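Long-range contact in octenoyl-CoA reductase/carboxylase (PDB 4A0S), which reduces and carboxylates 2-octenoyl-CoA with the help of NADPH, supplying an unusual extender unit for the biosynthesis of the polyketide cinnabaramide: residues 288-299 with 319-327. Sequence-based numbering, arbitrary orientation.
Sequences VVETGRKLAKLV and FGLSVIVAR. With CO8 (octanoyl-coenzyme A), chain L.
Leu321, Ile324 and Val325 press as knobs into holes on the surface of helix 285-303, joining two neighbouring helices of the Rossmann-type cofactor-binding domain. The segments cross at -53° with axes 8.3 Å apart, a close approach allowed by Gly292 and Gly320, at either of which a CB would run into a neighbour, Ile324 CG2 at Gly292 and Val288 CG1 at Gly320. The Leu321 side chain sits among Val288, Thr291, Gly292 and Leu295, its CD2 3.4 Å from Gly292 N. Ile324 divides its branches: CG2 rests over the Gly292 backbone, while Ile324 CD1 meets Val288 CG1 at 3.5 Å and also touches Val289 CG2. At the other end, Val325 wedges CG2 between Leu295 and Ala296. With chi1 at 79°, CG1 takes the place between backbone N and carbonyl carbon and CG2 is directed at the opposing helix; the fit is tight, Val325 CG2 standing 3.4 Å from Ala296 CA. Leu295 closes on this methyl from the side, its CG 3.6 Å from Val325 CG2. Beneath the pair, Leu295, Val299 and Val325 all pack on Leu225 of strand 223-226 in the parallel sheet.

On the outer side of helix 285-303, Arg293 turns from this apolar seam to the coenzyme A moiety, which is also hydrogen-bonded by Arg286 and Tyr349 of the same chain and by His91 of the second subunit. Phosphate oxygen O8A sits at the guanidinium edge, bonded to Arg293 NH1 and more straightly, at 149°, to Arg293 NH2 at 2.6 Å. A leucine in place of Arg293 would probably cost the 3'-phosphate these two N-H donors, along with the weak bonds from Arg293 NH2 to pyrophosphate oxygens O3A and O4A. Val289 CG1 covers one guanidinium face, 3.3 Å above its plane and offset toward the rim.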
ATOM      1  N   VAL A 288      19.273  -4.411 -26.600  1.00 31.46           N
ATOM      2  CA  VAL A 288      18.273  -4.576 -25.545  1.00 29.89           C
ATOM      3  C   VAL A 288      17.199  -3.505 -25.705  1.00 30.10           C
ATOM      4  O   VAL A 288      16.012  -3.810 -25.623  1.00 29.15           O
ATOM      5  CB  VAL A 288      18.879  -4.592 -24.114  1.00 29.65           C
ATOM      6  CG1 VAL A 288      17.784  -4.597 -23.058  1.00 28.89           C
ATOM      7  CG2 VAL A 288      19.759  -5.813 -23.925  1.00 29.03           C
ATOM      8  N   VAL A 289      17.610  -2.266 -25.979  1.00 31.28           N
ATOM      9  CA  VAL A 289      16.640  -1.180 -26.166  1.00 32.04           C
ATOM     10  C   VAL A 289      15.776  -1.431 -27.396  1.00 31.90           C
ATOM     11  O   VAL A 289      14.542  -1.411 -27.304  1.00 31.75           O
ATOM     12  CB  VAL A 289      17.310   0.220 -26.218  1.00 34.00           C
ATOM     13  CG1 VAL A 289      16.310   1.288 -26.638  1.00 34.64           C
ATOM     14  CG2 VAL A 289      17.902   0.572 -24.854  1.00 34.40           C
ATOM     15  N   GLU A 290      16.418  -1.686 -28.537  1.00 32.07           N
ATOM     16  CA  GLU A 290      15.689  -1.980 -29.776  1.00 32.41           C
ATOM     17  C   GLU A 290      14.710  -3.126 -29.553  1.00 30.38           C
ATOM     18  O   GLU A 290      13.521  -2.984 -29.811  1.00 31.18           O
ATOM     19  CB  GLU A 290      16.633  -2.347 -30.922  1.00 33.00           C
ATOM     20  CG  GLU A 290      17.564  -1.251 -31.383  1.00 36.97           C
ATOM     21  CD  GLU A 290      18.673  -1.790 -32.271  1.00 41.14           C
ATOM     22  OE1 GLU A 290      19.719  -2.212 -31.733  1.00 43.50           O
ATOM     23  OE2 GLU A 290      18.493  -1.817 -33.504  1.00 43.35           O
ATOM     24  N   THR A 291      15.228  -4.248 -29.060  1.00 28.31           N
ATOM     25  CA  THR A 291      14.429  -5.442 -28.811  1.00 26.86           C
ATOM     26  C   THR A 291      13.328  -5.180 -27.787  1.00 26.11           C
ATOM     27  O   THR A 291      12.185  -5.570 -28.005  1.00 25.96           O
ATOM     28  CB  THR A 291      15.306  -6.630 -28.366  1.00 26.09           C
ATOM     29  OG1 THR A 291      16.293  -6.887 -29.369  1.00 26.42           O
ATOM     30  CG2 THR A 291      14.465  -7.890 -28.159  1.00 26.29           C
ATOM     31  N   GLY A 292      13.674  -4.504 -26.691  1.00 25.41           N
ATOM     32  CA  GLY A 292      12.688  -4.101 -25.689  1.00 24.80           C
ATOM     33  C   GLY A 292      11.560  -3.342 -26.352  1.00 25.65           C
ATOM     34  O   GLY A 292      10.382  -3.619 -26.117  1.00 25.89           O
ATOM     35  N   ARG A 293      11.941  -2.394 -27.205  1.00 26.35           N
ATOM     36  CA  ARG A 293      10.993  -1.628 -28.002  1.00 27.30           C
ATOM     37  C   ARG A 293      10.126  -2.519 -28.887  1.00 27.26           C
ATOM     38  O   ARG A 293       8.913  -2.350 -28.917  1.00 27.63           O
ATOM     39  CB  ARG A 293      11.724  -0.595 -28.855  1.00 28.35           C
ATOM     40  CG  ARG A 293      12.200   0.612 -28.086  1.00 31.83           C
ATOM     41  CD  ARG A 293      13.327   1.300 -28.821  1.00 36.32           C
ATOM     42  NE  ARG A 293      13.383   2.725 -28.514  1.00 41.31           N
ATOM     43  CZ  ARG A 293      14.380   3.527 -28.871  1.00 43.44           C
ATOM     44  NH1 ARG A 293      15.420   3.046 -29.542  1.00 43.88           N
ATOM     45  NH2 ARG A 293      14.339   4.812 -28.552  1.00 45.92           N
ATOM     46  N   LYS A 294      10.749  -3.456 -29.606  1.00 30.00           N
ATOM     47  CA  LYS A 294      10.004  -4.432 -30.404  1.00 29.99           C
ATOM     48  C   LYS A 294       9.055  -5.231 -29.524  1.00 28.69           C
ATOM     49  O   LYS A 294       7.904  -5.462 -29.884  1.00 28.66           O
ATOM     50  CB  LYS A 294      10.934  -5.407 -31.135  1.00 30.02           C
ATOM     51  CG  LYS A 294      11.758  -4.808 -32.269  1.00 32.74           C
ATOM     52  CD  LYS A 294      12.113  -5.892 -33.301  1.00 36.13           C
ATOM     53  CE  LYS A 294      13.620  -5.979 -33.572  1.00 38.06           C
ATOM     54  NZ  LYS A 294      14.357  -6.670 -32.460  1.00 38.36           N
ATOM     55  N   LEU A 295       9.559  -5.648 -28.369  1.00 27.42           N
ATOM     56  CA  LEU A 295       8.794  -6.445 -27.431  1.00 25.99           C
ATOM     57  C   LEU A 295       7.588  -5.665 -26.927  1.00 25.56           C
ATOM     58  O   LEU A 295       6.472  -6.164 -26.952  1.00 25.14           O
ATOM     59  CB  LEU A 295       9.683  -6.893 -26.275  1.00 25.28           C
ATOM     60  CG  LEU A 295       9.015  -7.720 -25.181  1.00 23.84           C
ATOM     61  CD1 LEU A 295       8.333  -8.951 -25.747  1.00 23.08           C
ATOM     62  CD2 LEU A 295      10.044  -8.095 -24.158  1.00 23.23           C
ATOM     63  N   ALA A 296       7.827  -4.434 -26.499  1.00 25.78           N
ATOM     64  CA  ALA A 296       6.751  -3.525 -26.107  1.00 26.20           C
ATOM     65  C   ALA A 296       5.736  -3.353 -27.228  1.00 27.00           C
ATOM     66  O   ALA A 296       4.535  -3.511 -27.002  1.00 27.41           O
ATOM     67  CB  ALA A 296       7.313  -2.175 -25.685  1.00 26.26           C
ATOM     68  N   LYS A 297       6.215  -3.045 -28.432  1.00 27.55           N
ATOM     69  CA  LYS A 297       5.330  -2.942 -29.585  1.00 28.15           C
ATOM     70  C   LYS A 297       4.494  -4.207 -29.729  1.00 27.60           C
ATOM     71  O   LYS A 297       3.283  -4.124 -29.897  1.00 27.66           O
ATOM     72  CB  LYS A 297       6.101  -2.633 -30.879  1.00 28.65           C
ATOM     73  CG  LYS A 297       5.562  -3.382 -32.104  1.00 30.29           C
ATOM     74  CD  LYS A 297       5.873  -2.704 -33.435  1.00 33.24           C
ATOM     75  CE  LYS A 297       4.687  -1.882 -33.932  1.00 35.23           C
ATOM     76  NZ  LYS A 297       3.379  -2.630 -33.927  1.00 35.12           N
ATOM     77  N   LEU A 298       5.135  -5.373 -29.646  1.00 27.15           N
ATOM     78  CA  LEU A 298       4.411  -6.635 -29.743  1.00 26.90           C
ATOM     79  C   LEU A 298       3.354  -6.792 -28.663  1.00 26.39           C
ATOM     80  O   LEU A 298       2.232  -7.227 -28.952  1.00 26.41           O
ATOM     81  CB  LEU A 298       5.346  -7.833 -29.662  1.00 26.79           C
ATOM     82  CG  LEU A 298       5.924  -8.454 -30.923  1.00 28.24           C
ATOM     83  CD1 LEU A 298       6.665  -9.714 -30.508  1.00 27.20           C
ATOM     84  CD2 LEU A 298       4.829  -8.762 -31.961  1.00 27.76           C
ATOM     85  N   VAL A 299       3.703  -6.474 -27.415  1.00 25.54           N
ATOM     86  CA  VAL A 299       2.710  -6.598 -26.351  1.00 25.01           C
ATOM     87  C   VAL A 299       1.543  -5.643 -26.642  1.00 25.33           C
ATOM     88  O   VAL A 299       0.388  -6.032 -26.511  1.00 25.07           O
ATOM     89  CB  VAL A 299       3.300  -6.392 -24.937  1.00 24.19           C
ATOM     90  CG1 VAL A 299       2.244  -6.661 -23.883  1.00 23.94           C
ATOM     91  CG2 VAL A 299       4.493  -7.321 -24.702  1.00 24.06           C
ATOM     92  N   PHE A 319      16.203  -9.534 -18.534  1.00 21.47           N
ATOM     93  CA  PHE A 319      15.862  -8.542 -17.526  1.00 21.09           C
ATOM     94  C   PHE A 319      15.904  -7.117 -18.046  1.00 21.30           C
ATOM     95  O   PHE A 319      15.048  -6.321 -17.702  1.00 21.32           O
ATOM     96  CB  PHE A 319      16.727  -8.673 -16.287  1.00 20.88           C
ATOM     97  CG  PHE A 319      16.274  -7.799 -15.166  1.00 20.58           C
ATOM     98  CD1 PHE A 319      15.278  -8.223 -14.311  1.00 19.77           C
ATOM     99  CD2 PHE A 319      16.819  -6.538 -14.989  1.00 20.26           C
ATOM    100  CE1 PHE A 319      14.840  -7.420 -13.273  1.00 19.98           C
ATOM    101  CE2 PHE A 319      16.371  -5.718 -13.949  1.00 21.23           C
ATOM    102  CZ  PHE A 319      15.379  -6.164 -13.107  1.00 20.11           C
ATOM    103  N   GLY A 320      16.914  -6.797 -18.851  1.00 21.65           N
ATOM    104  CA  GLY A 320      17.042  -5.481 -19.449  1.00 21.39           C
ATOM    105  C   GLY A 320      15.827  -5.199 -20.290  1.00 21.24           C
ATOM    106  O   GLY A 320      15.311  -4.088 -20.295  1.00 21.03           O
ATOM    107  N   LEU A 321      15.355  -6.226 -20.990  1.00 21.21           N
ATOM    108  CA  LEU A 321      14.124  -6.127 -21.770  1.00 21.41           C
ATOM    109  C   LEU A 321      12.938  -5.856 -20.847  1.00 20.88           C
ATOM    110  O   LEU A 321      12.135  -4.971 -21.114  1.00 20.80           O
ATOM    111  CB  LEU A 321      13.894  -7.412 -22.561  1.00 21.86           C
ATOM    112  CG  LEU A 321      15.053  -7.803 -23.481  1.00 22.89           C
ATOM    113  CD1 LEU A 321      14.947  -9.272 -23.887  1.00 25.05           C
ATOM    114  CD2 LEU A 321      15.020  -6.902 -24.681  1.00 24.24           C
ATOM    115  N   SER A 322      12.863  -6.614 -19.751  1.00 20.33           N
ATOM    116  CA  SER A 322      11.756  -6.527 -18.793  1.00 19.87           C
ATOM    117  C   SER A 322      11.608  -5.107 -18.277  1.00 20.06           C
ATOM    118  O   SER A 322      10.491  -4.589 -18.204  1.00 20.04           O
ATOM    119  CB  SER A 322      11.969  -7.493 -17.637  1.00 19.27           C
ATOM    120  OG  SER A 322      11.883  -8.817 -18.111  1.00 19.16           O
ATOM    121  N   VAL A 323      12.737  -4.476 -17.960  1.00 20.23           N
ATOM    122  CA  VAL A 323      12.749  -3.083 -17.524  1.00 21.07           C
ATOM    123  C   VAL A 323      12.239  -2.145 -18.618  1.00 21.41           C
ATOM    124  O   VAL A 323      11.477  -1.217 -18.352  1.00 21.48           O
ATOM    125  CB  VAL A 323      14.157  -2.635 -17.045  1.00 21.19           C
ATOM    126  CG1 VAL A 323      14.178  -1.155 -16.794  1.00 21.86           C
ATOM    127  CG2 VAL A 323      14.509  -3.345 -15.772  1.00 21.23           C
ATOM    128  N   ILE A 324      12.636  -2.402 -19.851  1.00 22.02           N
ATOM    129  CA  ILE A 324      12.252  -1.509 -20.941  1.00 22.81           C
ATOM    130  C   ILE A 324      10.772  -1.644 -21.277  1.00 22.77           C
ATOM    131  O   ILE A 324      10.066  -0.645 -21.452  1.00 22.82           O
ATOM    132  CB  ILE A 324      13.117  -1.755 -22.192  1.00 23.52           C
ATOM    133  CG1 ILE A 324      14.555  -1.304 -21.901  1.00 24.00           C
ATOM    134  CG2 ILE A 324      12.537  -0.988 -23.402  1.00 24.28           C
ATOM    135  CD1 ILE A 324      15.566  -1.862 -22.849  1.00 26.14           C
ATOM    136  N   VAL A 325      10.313  -2.890 -21.321  1.00 22.60           N
ATOM    137  CA  VAL A 325       8.979  -3.214 -21.814  1.00 22.90           C
ATOM    138  C   VAL A 325       7.846  -2.809 -20.871  1.00 22.38           C
ATOM    139  O   VAL A 325       6.765  -2.471 -21.321  1.00 22.77           O
ATOM    140  CB  VAL A 325       8.891  -4.701 -22.182  1.00 22.87           C
ATOM    141  CG1 VAL A 325       8.710  -5.571 -20.936  1.00 22.62           C
ATOM    142  CG2 VAL A 325       7.816  -4.935 -23.177  1.00 23.87           C
ATOM    143  N   ALA A 326       8.101  -2.828 -19.570  1.00 21.72           N
ATOM    144  CA  ALA A 326       7.060  -2.499 -18.614  1.00 21.39           C
ATOM    145  C   ALA A 326       6.544  -1.085 -18.856  1.00 21.44           C
ATOM    146  O   ALA A 326       7.317  -0.192 -19.151  1.00 21.63           O
ATOM    147  CB  ALA A 326       7.570  -2.668 -17.203  1.00 20.66           C
ATOM    148  N   ARG A 327       5.228  -0.897 -18.775  1.00 21.26           N
ATOM    149  CA  ARG A 327       4.646   0.443 -18.865  1.00 21.62           C
ATOM    150  C   ARG A 327       5.284   1.400 -17.871  1.00 21.60           C
ATOM    151  O   ARG A 327       5.927   0.978 -16.912  1.00 20.77           O
ATOM    152  CB  ARG A 327       3.144   0.403 -18.596  1.00 21.74           C
ATOM    153  CG  ARG A 327       2.775   0.161 -17.124  1.00 21.10           C
ATOM    154  CD  ARG A 327       1.365   0.638 -16.907  1.00 21.13           C
ATOM    155  NE  ARG A 327       0.782   0.162 -15.660  1.00 20.52           N
ATOM    156  CZ  ARG A 327       0.870   0.780 -14.486  1.00 20.37           C
ATOM    157  NH1 ARG A 327       1.566   1.904 -14.335  1.00 20.67           N
ATOM    158  NH2 ARG A 327       0.256   0.252 -13.441  1.00 20.53           N
TER
HETATM  159  N1A CO8 L1446      21.037  14.378 -31.845  1.00 68.25           N
HETATM  160  C2A CO8 L1446      19.769  14.374 -32.247  1.00 68.48           C
HETATM  161  N3A CO8 L1446      18.921  13.424 -31.861  1.00 68.14           N
HETATM  162  C4A CO8 L1446      19.329  12.431 -31.046  1.00 67.51           C
HETATM  163  C5A CO8 L1446      20.649  12.406 -30.608  1.00 67.75           C
HETATM  164  C6A CO8 L1446      21.513  13.416 -31.031  1.00 68.04           C
HETATM  165  N6A CO8 L1446      22.785  13.437 -30.636  1.00 67.82           N
HETATM  166  N7A CO8 L1446      20.794  11.338 -29.826  1.00 67.55           N
HETATM  167  C8A CO8 L1446      19.617  10.715 -29.771  1.00 67.17           C
HETATM  168  N9A CO8 L1446      18.718  11.371 -30.520  1.00 66.88           N
HETATM  169  C1B CO8 L1446      17.268  10.996 -30.703  1.00 65.34           C
HETATM  170  C2B CO8 L1446      16.988   9.741 -31.544  1.00 64.81           C
HETATM  171  O2B CO8 L1446      15.844   9.976 -32.381  1.00 65.33           O
HETATM  172  C3B CO8 L1446      16.680   8.671 -30.494  1.00 63.83           C
HETATM  173  O3B CO8 L1446      15.715   7.735 -30.985  1.00 63.22           O
HETATM  174  P3B CO8 L1446      16.093   6.170 -31.150  1.00 62.88           P
HETATM  175  O7A CO8 L1446      17.411   6.160 -32.096  1.00 61.89           O
HETATM  176  O8A CO8 L1446      16.571   5.666 -29.687  1.00 61.87           O
HETATM  177  O9A CO8 L1446      14.953   5.394 -31.692  1.00 62.62           O
HETATM  178  C4B CO8 L1446      16.022   9.474 -29.387  1.00 63.18           C
HETATM  179  O4B CO8 L1446      16.760  10.720 -29.353  1.00 64.42           O
HETATM  180  C5B CO8 L1446      16.095   8.689 -28.055  1.00 61.77           C
HETATM  181  O5B CO8 L1446      15.274   9.293 -27.023  1.00 58.79           O
HETATM  182  P1A CO8 L1446      13.651   9.059 -26.940  1.00 57.16           P
HETATM  183  O1A CO8 L1446      13.185   9.740 -25.533  1.00 55.70           O
HETATM  184  O2A CO8 L1446      12.926   9.614 -28.114  1.00 56.68           O
HETATM  185  O3A CO8 L1446      13.375   7.444 -26.818  1.00 54.27           O
HETATM  186  P2A CO8 L1446      12.909   6.678 -25.448  1.00 51.26           P
HETATM  187  O4A CO8 L1446      13.201   5.125 -25.761  1.00 51.20           O
HETATM  188  O5A CO8 L1446      11.500   6.915 -24.996  1.00 50.90           O
HETATM  189  O6A CO8 L1446      13.988   7.070 -24.310  1.00 49.54           O
HETATM  190  CBP CO8 L1446      14.778   7.864 -22.149  1.00 45.67           C
HETATM  191  CCP CO8 L1446      13.588   7.343 -22.959  1.00 47.51           C
HETATM  192  CDP CO8 L1446      15.837   6.751 -22.113  1.00 43.95           C
HETATM  193  CEP CO8 L1446      14.277   8.172 -20.729  1.00 45.57           C
HETATM  194  CAP CO8 L1446      15.329   9.134 -22.862  1.00 44.56           C
HETATM  195  OAP CO8 L1446      14.258  10.062 -23.124  1.00 44.43           O
HETATM  196  C9P CO8 L1446      16.378   9.864 -22.019  1.00 43.52           C
HETATM  197  O9P CO8 L1446      17.515   9.404 -21.854  1.00 43.94           O
HETATM  198  N8P CO8 L1446      15.918  11.002 -21.497  1.00 42.17           N
HETATM  199  C7P CO8 L1446      16.700  11.858 -20.611  1.00 41.33           C
HETATM  200  C6P CO8 L1446      16.817  11.151 -19.257  1.00 41.60           C
HETATM  201  C5P CO8 L1446      18.116  11.591 -18.589  1.00 41.86           C
HETATM  202  O5P CO8 L1446      19.183  11.023 -18.833  1.00 42.07           O
HETATM  203  N4P CO8 L1446      18.005  12.642 -17.779  1.00 41.72           N
HETATM  204  C3P CO8 L1446      16.725  13.314 -17.508  1.00 39.64           C
HETATM  205  C2P CO8 L1446      16.924  14.233 -16.317  1.00 37.54           C
HETATM  206  S1P CO8 L1446      16.841  13.349 -14.706  1.00 36.03           S
HETATM  207  C1' CO8 L1446      16.647  14.778 -13.767  1.00 33.43           C
HETATM  208  O1' CO8 L1446      17.646  15.446 -13.480  1.00 35.45           O
HETATM  209  C2' CO8 L1446      15.351  15.153 -13.424  1.00 30.70           C
HETATM  210  C3' CO8 L1446      15.091  16.293 -12.669  1.00 25.26           C
HETATM  211  C4' CO8 L1446      13.801  16.660 -12.261  1.00 20.66           C
HETATM  212  C5' CO8 L1446      12.647  15.826 -12.829  1.00 14.09           C
HETATM  213  C6' CO8 L1446      11.299  16.513 -12.541  1.00  9.07           C
HETATM  214  C7' CO8 L1446      10.247  15.827 -13.396  1.00  7.67           C
HETATM  215  C8' CO8 L1446       8.875  16.395 -13.076  1.00 10.30           C